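Local structure of Crov588 (Cafeteriavirus, 6NYR) at residues T9-P20 / I33-Q44; K67-S75 / E90-S98. The protein is of unknown function but forms a circular leucine-rich-repeat solenoid built largely of FNIP repeats. All coordinates share one frame; numbering follows the deposited sequence.

Contact 1: T9-P20 / I33-Q44; sequences TILTFNNEFNDP and IDTIEFGEKFNQ
Asn18 OD1 accepts hydrogen bonds from Asn43 N and Gln44 NE2. Asn43 N lies 2.9 Å from Asn18 OD1 and Gln44 NE2 3.1 Å from it, and the two donors reach it from opposite faces of the amide. Asn18 CG sits anti to the backbone N (chi1 -170°), which carries the amide across to Asn43. Thr12 OG1 donates to Glu37 OE1 at 2.9 Å, meeting the carboxylate from above its plane. Backbone bonds pair the short parallel strands 10-12 and 35-37: Glu37 N to Leu11 O is 2.8 Å, Phe13 N to Glu37 O 3.0 Å and Leu11 N to Thr35 O 3.2 Å. The two strands belong to successive coils of the leucine-rich-repeat solenoid. Asn18 and Asn43 hold equivalent places: Asn43 OD1 in turn accepts from Asn66 N. Buried phenylalanines line the inside of both coils. Phe13 and Phe38 lie side by side with planes 5° apart, slid so far that the rings barely overlap. Ile36 CG2 meets the edge of Phe13 at CE1, 3.9 Å away. Phe42 CD1 comes to the edge of the Phe17 ring. On the other face of the strands Ile10 CG2 packs 3.5 Å from Glu37 CD.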
# COMPACT_ATOMS: atom_id res chain seq x y z
N THR A 9 -12.10 -4.96 -18.39
CA THR A 9 -12.59 -6.20 -18.99
C THR A 9 -13.09 -7.23 -17.98
O THR A 9 -13.75 -8.20 -18.37
CB THR A 9 -11.54 -6.85 -19.90
OG1 THR A 9 -10.41 -7.22 -19.10
CG2 THR A 9 -11.10 -5.90 -21.01
N ILE A 10 -12.78 -7.03 -16.71
CA ILE A 10 -13.05 -8.02 -15.68
C ILE A 10 -14.41 -7.73 -15.04
O ILE A 10 -14.64 -6.65 -14.49
CB ILE A 10 -11.93 -8.04 -14.62
CG1 ILE A 10 -10.58 -8.28 -15.31
CG2 ILE A 10 -12.21 -9.08 -13.55
CD1 ILE A 10 -9.42 -8.52 -14.37
N LEU A 11 -15.31 -8.70 -15.12
CA LEU A 11 -16.53 -8.73 -14.32
C LEU A 11 -16.29 -9.55 -13.06
O LEU A 11 -15.84 -10.70 -13.13
CB LEU A 11 -17.69 -9.32 -15.12
CG LEU A 11 -19.02 -9.42 -14.37
CD1 LEU A 11 -20.20 -9.37 -15.34
CD2 LEU A 11 -19.08 -10.71 -13.55
N THR A 12 -16.60 -8.96 -11.90
CA THR A 12 -16.43 -9.61 -10.61
C THR A 12 -17.80 -9.72 -9.95
O THR A 12 -18.45 -8.71 -9.69
CB THR A 12 -15.47 -8.81 -9.72
OG1 THR A 12 -14.23 -8.61 -10.40
CG2 THR A 12 -15.21 -9.55 -8.41
N PHE A 13 -18.23 -10.95 -9.66
CA PHE A 13 -19.44 -11.15 -8.89
C PHE A 13 -19.20 -10.81 -7.42
O PHE A 13 -18.06 -10.63 -6.98
CB PHE A 13 -19.95 -12.58 -9.02
CG PHE A 13 -20.63 -12.87 -10.32
CD1 PHE A 13 -19.91 -13.27 -11.43
CD2 PHE A 13 -22.01 -12.74 -10.44
CE1 PHE A 13 -20.54 -13.54 -12.63
CE2 PHE A 13 -22.64 -13.01 -11.64
CZ PHE A 13 -21.90 -13.41 -12.73
N ASN A 14 -20.28 -10.71 -6.66
CA ASN A 14 -20.18 -10.44 -5.23
C ASN A 14 -19.42 -11.58 -4.56
O ASN A 14 -19.42 -12.71 -5.03
CB ASN A 14 -21.58 -10.27 -4.63
CG ASN A 14 -21.63 -9.23 -3.54
OD1 ASN A 14 -22.19 -8.15 -3.74
ND2 ASN A 14 -21.11 -9.56 -2.35
N ASN A 15 -18.76 -11.26 -3.44
CA ASN A 15 -18.12 -12.33 -2.68
C ASN A 15 -19.13 -13.21 -1.99
O ASN A 15 -18.78 -14.30 -1.51
CB ASN A 15 -17.15 -11.75 -1.66
CG ASN A 15 -16.26 -12.82 -1.05
OD1 ASN A 15 -16.52 -13.31 0.05
ND2 ASN A 15 -15.20 -13.20 -1.77
N GLU A 16 -20.39 -12.77 -1.93
CA GLU A 16 -21.48 -13.54 -1.34
C GLU A 16 -22.43 -14.06 -2.41
O GLU A 16 -23.46 -14.68 -2.08
CB GLU A 16 -22.25 -12.67 -0.34
CG GLU A 16 -21.38 -12.05 0.73
CD GLU A 16 -20.87 -13.06 1.73
OE1 GLU A 16 -21.67 -13.89 2.21
OE2 GLU A 16 -19.65 -13.03 2.04
N PHE A 17 -22.09 -13.85 -3.69
CA PHE A 17 -23.00 -14.16 -4.79
C PHE A 17 -23.02 -15.67 -5.02
O PHE A 17 -21.98 -16.28 -5.29
CB PHE A 17 -22.55 -13.44 -6.07
CG PHE A 17 -23.35 -13.82 -7.30
CD1 PHE A 17 -24.42 -13.04 -7.71
CD2 PHE A 17 -23.01 -14.94 -8.04
CE1 PHE A 17 -25.15 -13.39 -8.84
CE2 PHE A 17 -23.74 -15.30 -9.16
CZ PHE A 17 -24.81 -14.52 -9.56
N ASN A 18 -24.20 -16.27 -4.89
CA ASN A 18 -24.40 -17.70 -5.08
C ASN A 18 -25.80 -17.86 -5.68
O ASN A 18 -26.74 -18.34 -5.04
CB ASN A 18 -24.25 -18.49 -3.79
CG ASN A 18 -24.21 -19.99 -4.03
OD1 ASN A 18 -24.02 -20.44 -5.17
ND2 ASN A 18 -24.39 -20.77 -2.97
N ASP A 19 -25.95 -17.45 -6.93
CA ASP A 19 -27.21 -17.58 -7.66
C ASP A 19 -26.98 -18.27 -8.99
O ASP A 19 -25.94 -18.06 -9.63
CB ASP A 19 -27.83 -16.20 -7.91
CG ASP A 19 -28.55 -15.65 -6.70
OD1 ASP A 19 -29.06 -16.46 -5.89
OD2 ASP A 19 -28.62 -14.41 -6.56
N PRO A 20 -27.93 -19.09 -9.44
CA PRO A 20 -27.78 -19.72 -10.77
C PRO A 20 -27.60 -18.67 -11.86
O PRO A 20 -28.10 -17.55 -11.77
CB PRO A 20 -29.10 -20.49 -10.94
CG PRO A 20 -29.57 -20.76 -9.54
CD PRO A 20 -29.14 -19.56 -8.73
N ILE A 33 -15.89 -7.55 -21.89
CA ILE A 33 -15.40 -8.28 -20.73
C ILE A 33 -14.67 -9.53 -21.21
O ILE A 33 -15.20 -10.29 -22.03
CB ILE A 33 -16.53 -8.65 -19.74
CG1 ILE A 33 -17.52 -9.62 -20.37
CG2 ILE A 33 -17.23 -7.38 -19.26
CD1 ILE A 33 -18.61 -10.09 -19.39
N ASP A 34 -13.45 -9.72 -20.72
CA ASP A 34 -12.64 -10.89 -21.04
C ASP A 34 -12.71 -11.98 -19.99
O ASP A 34 -12.56 -13.16 -20.32
CB ASP A 34 -11.16 -10.49 -21.17
CG ASP A 34 -10.80 -9.97 -22.53
OD1 ASP A 34 -11.33 -10.49 -23.53
OD2 ASP A 34 -9.96 -9.04 -22.60
N THR A 35 -12.93 -11.60 -18.73
CA THR A 35 -12.78 -12.52 -17.62
C THR A 35 -13.99 -12.46 -16.71
O THR A 35 -14.72 -11.46 -16.67
CB THR A 35 -11.52 -12.17 -16.80
OG1 THR A 35 -11.86 -11.19 -15.82
CG2 THR A 35 -10.43 -11.60 -17.70
N ILE A 36 -14.20 -13.55 -15.99
CA ILE A 36 -15.16 -13.60 -14.89
C ILE A 36 -14.39 -13.93 -13.63
O ILE A 36 -13.56 -14.85 -13.62
CB ILE A 36 -16.27 -14.65 -15.13
CG1 ILE A 36 -17.15 -14.24 -16.31
CG2 ILE A 36 -17.10 -14.82 -13.87
CD1 ILE A 36 -18.13 -15.31 -16.74
N GLU A 37 -14.65 -13.18 -12.56
CA GLU A 37 -14.10 -13.47 -11.24
C GLU A 37 -15.24 -13.91 -10.33
O GLU A 37 -16.17 -13.14 -10.08
CB GLU A 37 -13.39 -12.25 -10.66
CG GLU A 37 -12.05 -11.94 -11.30
CD GLU A 37 -11.32 -10.80 -10.61
OE1 GLU A 37 -11.92 -10.18 -9.71
OE2 GLU A 37 -10.15 -10.54 -10.96
N PHE A 38 -15.17 -15.15 -9.86
CA PHE A 38 -16.11 -15.67 -8.88
C PHE A 38 -15.50 -15.54 -7.48
O PHE A 38 -14.29 -15.41 -7.31
CB PHE A 38 -16.46 -17.12 -9.18
CG PHE A 38 -17.34 -17.30 -10.39
CD1 PHE A 38 -18.69 -16.99 -10.32
CD2 PHE A 38 -16.82 -17.77 -11.58
CE1 PHE A 38 -19.50 -17.16 -11.43
CE2 PHE A 38 -17.63 -17.94 -12.69
CZ PHE A 38 -18.97 -17.63 -12.62
N GLY A 39 -16.38 -15.59 -6.48
CA GLY A 39 -15.97 -15.34 -5.12
C GLY A 39 -16.05 -16.54 -4.20
O GLY A 39 -16.00 -17.69 -4.65
N GLU A 40 -16.20 -16.28 -2.90
CA GLU A 40 -16.18 -17.36 -1.92
C GLU A 40 -17.41 -18.25 -2.05
O GLU A 40 -17.30 -19.48 -2.11
CB GLU A 40 -16.10 -16.78 -0.51
CG GLU A 40 -15.71 -17.77 0.57
CD GLU A 40 -15.66 -17.16 1.96
OE1 GLU A 40 -16.27 -16.09 2.17
OE2 GLU A 40 -15.00 -17.75 2.85
N LYS A 41 -18.59 -17.64 -2.11
CA LYS A 41 -19.83 -18.38 -1.91
C LYS A 41 -20.38 -19.02 -3.18
O LYS A 41 -21.25 -19.89 -3.07
CB LYS A 41 -20.89 -17.46 -1.31
CG LYS A 41 -20.60 -17.02 0.12
CD LYS A 41 -20.72 -18.18 1.10
CE LYS A 41 -20.57 -17.72 2.55
NZ LYS A 41 -20.80 -18.83 3.51
N PHE A 42 -19.92 -18.62 -4.36
CA PHE A 42 -20.51 -19.14 -5.58
C PHE A 42 -20.28 -20.65 -5.69
O PHE A 42 -19.15 -21.13 -5.62
CB PHE A 42 -19.92 -18.44 -6.81
CG PHE A 42 -20.43 -18.98 -8.11
CD1 PHE A 42 -21.71 -18.69 -8.55
CD2 PHE A 42 -19.63 -19.80 -8.90
CE1 PHE A 42 -22.18 -19.19 -9.75
CE2 PHE A 42 -20.09 -20.30 -10.10
CZ PHE A 42 -21.37 -20.00 -10.52
N ASN A 43 -21.38 -21.39 -5.89
CA ASN A 43 -21.33 -22.84 -6.05
C ASN A 43 -22.54 -23.26 -6.89
O ASN A 43 -23.51 -23.85 -6.40
CB ASN A 43 -21.31 -23.54 -4.69
CG ASN A 43 -20.96 -25.01 -4.79
OD1 ASN A 43 -20.37 -25.45 -5.77
ND2 ASN A 43 -21.34 -25.78 -3.78
N GLN A 44 -22.48 -22.96 -8.18
CA GLN A 44 -23.55 -23.30 -9.11
C GLN A 44 -22.93 -23.81 -10.41
O GLN A 44 -21.77 -23.52 -10.72
CB GLN A 44 -24.46 -22.10 -9.40
CG GLN A 44 -25.12 -21.50 -8.17
CD GLN A 44 -26.13 -22.43 -7.52
OE1 GLN A 44 -26.70 -23.30 -8.17
NE2 GLN A 44 -26.34 -22.25 -6.22

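Contact 2: K67-S75 / E90-S98; sequences KDVNFLTES and EELQNLPKS
Asn70 and Asn94 both set CG anti to the carbonyl carbon (chi1 -75° and -72°), and their amides meet between the segments. Glu74 uses another shape: CG is anti to the backbone N, and a bend at the next bond brings OE2 alongside Pro96 and the backbone N of Ser98. Both segments belong to the outer, non-strand side of neighbouring coils in the leucine-rich-repeat solenoid. Residues 90-98 start in the short helix 89-93 and continue as a loop; residues 67-75 are loop throughout. Asn94 ND2 donates to Asn70 OD1 at 2.7 Å. The acceptor lies in the amide plane of Asn94, while the donor is tilted slightly from the carbonyl plane of Asn70, and the two amides stand 72° apart. Asp47, on the preceding coil, accepts from the backbone N of Asn70 and of Phe71. Glu91 reaches out with an extended chain. Its CG and CD lie against Val69 O, and OE1 takes a long, weak bond from Val69 N at 3.4 Å. The stronger partner of this carboxylate is Lys85, which forms a salt bridge to OE2. Further along, the contact becomes apolar. Leu72 CB rests 3.8 Å from Pro96 CD, and Leu72 CD2 is 4.3 Å from Leu95 CD2. The Glu74 side chain runs alongside Pro96 but points the other way, with OE2 3.4 Å from Pro96 CB. Ser98 OG bonds to Leu76 O. Ser98 N gives a weak bond to Glu74 OE2, at 3.2 Å.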
# COMPACT_ATOMS: atom_id res chain seq x y z
N LYS A 67 -18.47 -28.19 -8.45
CA LYS A 67 -19.39 -28.80 -9.40
C LYS A 67 -18.60 -29.52 -10.48
O LYS A 67 -17.51 -29.09 -10.86
CB LYS A 67 -20.32 -27.76 -10.04
CG LYS A 67 -21.19 -26.99 -9.06
CD LYS A 67 -22.07 -27.92 -8.25
CE LYS A 67 -23.08 -27.13 -7.43
NZ LYS A 67 -23.81 -28.00 -6.46
N ASP A 68 -19.16 -30.62 -11.00
CA ASP A 68 -18.57 -31.26 -12.17
C ASP A 68 -18.60 -30.28 -13.34
O ASP A 68 -19.61 -29.63 -13.59
CB ASP A 68 -19.31 -32.54 -12.51
CG ASP A 68 -19.13 -33.62 -11.46
OD1 ASP A 68 -19.35 -33.33 -10.27
OD2 ASP A 68 -18.75 -34.76 -11.83
N VAL A 69 -17.47 -30.17 -14.03
CA VAL A 69 -17.28 -29.20 -15.10
C VAL A 69 -16.70 -29.95 -16.29
O VAL A 69 -15.54 -30.36 -16.26
CB VAL A 69 -16.36 -28.05 -14.68
CG1 VAL A 69 -16.16 -27.07 -15.82
CG2 VAL A 69 -16.93 -27.33 -13.45
N ASN A 70 -17.51 -30.14 -17.34
CA ASN A 70 -17.08 -30.91 -18.49
C ASN A 70 -17.32 -30.24 -19.84
O ASN A 70 -16.97 -30.83 -20.86
CB ASN A 70 -17.77 -32.28 -18.49
CG ASN A 70 -17.19 -33.22 -17.46
OD1 ASN A 70 -16.24 -33.95 -17.73
ND2 ASN A 70 -17.76 -33.21 -16.26
N PHE A 71 -17.90 -29.04 -19.87
CA PHE A 71 -18.24 -28.40 -21.14
C PHE A 71 -17.85 -26.92 -21.12
O PHE A 71 -18.66 -26.03 -21.33
CB PHE A 71 -19.72 -28.58 -21.45
CG PHE A 71 -20.09 -29.99 -21.81
CD1 PHE A 71 -19.69 -30.52 -23.02
CD2 PHE A 71 -20.83 -30.78 -20.94
CE1 PHE A 71 -20.01 -31.82 -23.36
CE2 PHE A 71 -21.16 -32.08 -21.28
CZ PHE A 71 -20.75 -32.60 -22.49
N LEU A 72 -16.57 -26.66 -20.88
CA LEU A 72 -16.09 -25.29 -20.98
C LEU A 72 -16.08 -24.84 -22.44
O LEU A 72 -15.91 -25.65 -23.36
CB LEU A 72 -14.67 -25.15 -20.43
CG LEU A 72 -14.43 -25.12 -18.92
CD1 LEU A 72 -15.41 -24.26 -18.19
CD2 LEU A 72 -14.47 -26.57 -18.43
N THR A 73 -16.26 -23.54 -22.64
CA THR A 73 -16.18 -22.96 -23.97
C THR A 73 -14.85 -23.33 -24.63
O THR A 73 -13.81 -23.41 -23.96
CB THR A 73 -16.32 -21.44 -23.88
OG1 THR A 73 -17.59 -21.11 -23.28
CG2 THR A 73 -16.24 -20.80 -25.26
N GLU A 74 -14.89 -23.57 -25.93
CA GLU A 74 -13.68 -23.88 -26.68
C GLU A 74 -12.93 -22.59 -27.07
O GLU A 74 -12.06 -22.60 -27.95
CB GLU A 74 -14.02 -24.70 -27.93
CG GLU A 74 -12.81 -25.36 -28.60
CD GLU A 74 -12.22 -26.50 -27.78
OE1 GLU A 74 -12.96 -27.46 -27.47
OE2 GLU A 74 -11.02 -26.43 -27.43
N SER A 75 -13.30 -21.49 -26.42
CA SER A 75 -12.53 -20.24 -26.48
C SER A 75 -11.92 -19.87 -25.14
O SER A 75 -11.19 -18.88 -25.06
CB SER A 75 -13.42 -19.09 -26.97
OG SER A 75 -13.95 -19.35 -28.26
N GLU A 90 -11.42 -37.79 -16.24
CA GLU A 90 -12.34 -37.45 -17.32
C GLU A 90 -12.52 -35.94 -17.44
O GLU A 90 -12.40 -35.38 -18.53
CB GLU A 90 -13.69 -38.13 -17.08
CG GLU A 90 -14.77 -37.69 -18.07
CD GLU A 90 -15.87 -38.72 -18.24
OE1 GLU A 90 -15.56 -39.87 -18.60
OE2 GLU A 90 -17.06 -38.37 -18.03
N GLU A 91 -12.81 -35.27 -16.32
CA GLU A 91 -12.96 -33.82 -16.35
C GLU A 91 -11.76 -33.15 -17.00
O GLU A 91 -11.91 -32.25 -17.84
CB GLU A 91 -13.17 -33.29 -14.93
CG GLU A 91 -13.14 -31.77 -14.84
CD GLU A 91 -13.88 -31.22 -13.64
OE1 GLU A 91 -14.71 -31.94 -13.06
OE2 GLU A 91 -13.63 -30.05 -13.28
N LEU A 92 -10.55 -33.55 -16.61
CA LEU A 92 -9.35 -32.91 -17.16
C LEU A 92 -9.21 -33.21 -18.65
O LEU A 92 -8.79 -32.35 -19.43
CB LEU A 92 -8.11 -33.39 -16.40
CG LEU A 92 -8.13 -33.15 -14.89
CD1 LEU A 92 -6.79 -33.58 -14.28
CD2 LEU A 92 -8.45 -31.70 -14.57
N GLN A 93 -9.56 -34.43 -19.05
CA GLN A 93 -9.53 -34.81 -20.46
C GLN A 93 -10.56 -34.03 -21.26
O GLN A 93 -10.39 -33.85 -22.47
CB GLN A 93 -9.78 -36.31 -20.55
CG GLN A 93 -9.16 -37.03 -21.71
CD GLN A 93 -9.05 -38.52 -21.43
OE1 GLN A 93 -9.22 -38.97 -20.29
NE2 GLN A 93 -8.76 -39.31 -22.46
N ASN A 94 -11.61 -33.56 -20.61
CA ASN A 94 -12.64 -32.76 -21.27
C ASN A 94 -12.35 -31.27 -21.25
O ASN A 94 -13.14 -30.50 -21.81
CB ASN A 94 -14.00 -33.03 -20.60
CG ASN A 94 -14.55 -34.40 -20.94
OD1 ASN A 94 -14.16 -35.01 -21.94
ND2 ASN A 94 -15.46 -34.90 -20.11
N LEU A 95 -11.26 -30.83 -20.63
CA LEU A 95 -10.85 -29.44 -20.74
C LEU A 95 -10.66 -29.07 -22.21
O LEU A 95 -10.22 -29.89 -23.02
CB LEU A 95 -9.56 -29.19 -19.97
CG LEU A 95 -9.64 -29.25 -18.44
CD1 LEU A 95 -8.25 -29.15 -17.83
CD2 LEU A 95 -10.54 -28.16 -17.88
N PRO A 96 -11.01 -27.84 -22.59
CA PRO A 96 -10.91 -27.46 -24.00
C PRO A 96 -9.47 -27.31 -24.46
O PRO A 96 -8.59 -26.88 -23.71
CB PRO A 96 -11.65 -26.11 -24.06
CG PRO A 96 -11.50 -25.55 -22.68
CD PRO A 96 -11.50 -26.74 -21.74
N LYS A 97 -9.24 -27.68 -25.72
CA LYS A 97 -7.91 -27.62 -26.31
C LYS A 97 -7.41 -26.20 -26.51
O LYS A 97 -6.25 -26.01 -26.91
CB LYS A 97 -7.88 -28.37 -27.64
CG LYS A 97 -8.09 -29.88 -27.52
CD LYS A 97 -7.12 -30.54 -26.54
CE LYS A 97 -7.66 -30.55 -25.12
NZ LYS A 97 -7.17 -31.72 -24.32
N SER A 98 -8.26 -25.19 -26.29
CA SER A 98 -7.80 -23.81 -26.32
C SER A 98 -7.06 -23.41 -25.05
O SER A 98 -6.40 -22.36 -25.05
CB SER A 98 -8.98 -22.86 -26.53
OG SER A 98 -9.94 -23.00 -25.49

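Overall arrangement
Both contacts join neighbouring coils of the solenoid, and both are partly buried. They share no strand or helix. Contact 1 pairs strands 10-12 and 35-37 and runs on into the turns after them, so regular backbone bonds and buried phenylalanines dominate. Contact 2 lies on the side away from the strands, joining the loop before strand 78-80 to helix 89-93 and the loop after it. It has no strand pairing, and it depends on side-chain amides and carboxylates with a small apolar patch of leucine and proline. It also buries about half as much surface, 527 against 1092 Å². Their centres are about 19 Å apart. They touch where Lys67 of contact 2 packs on Asn43 and Gln44 of contact 1.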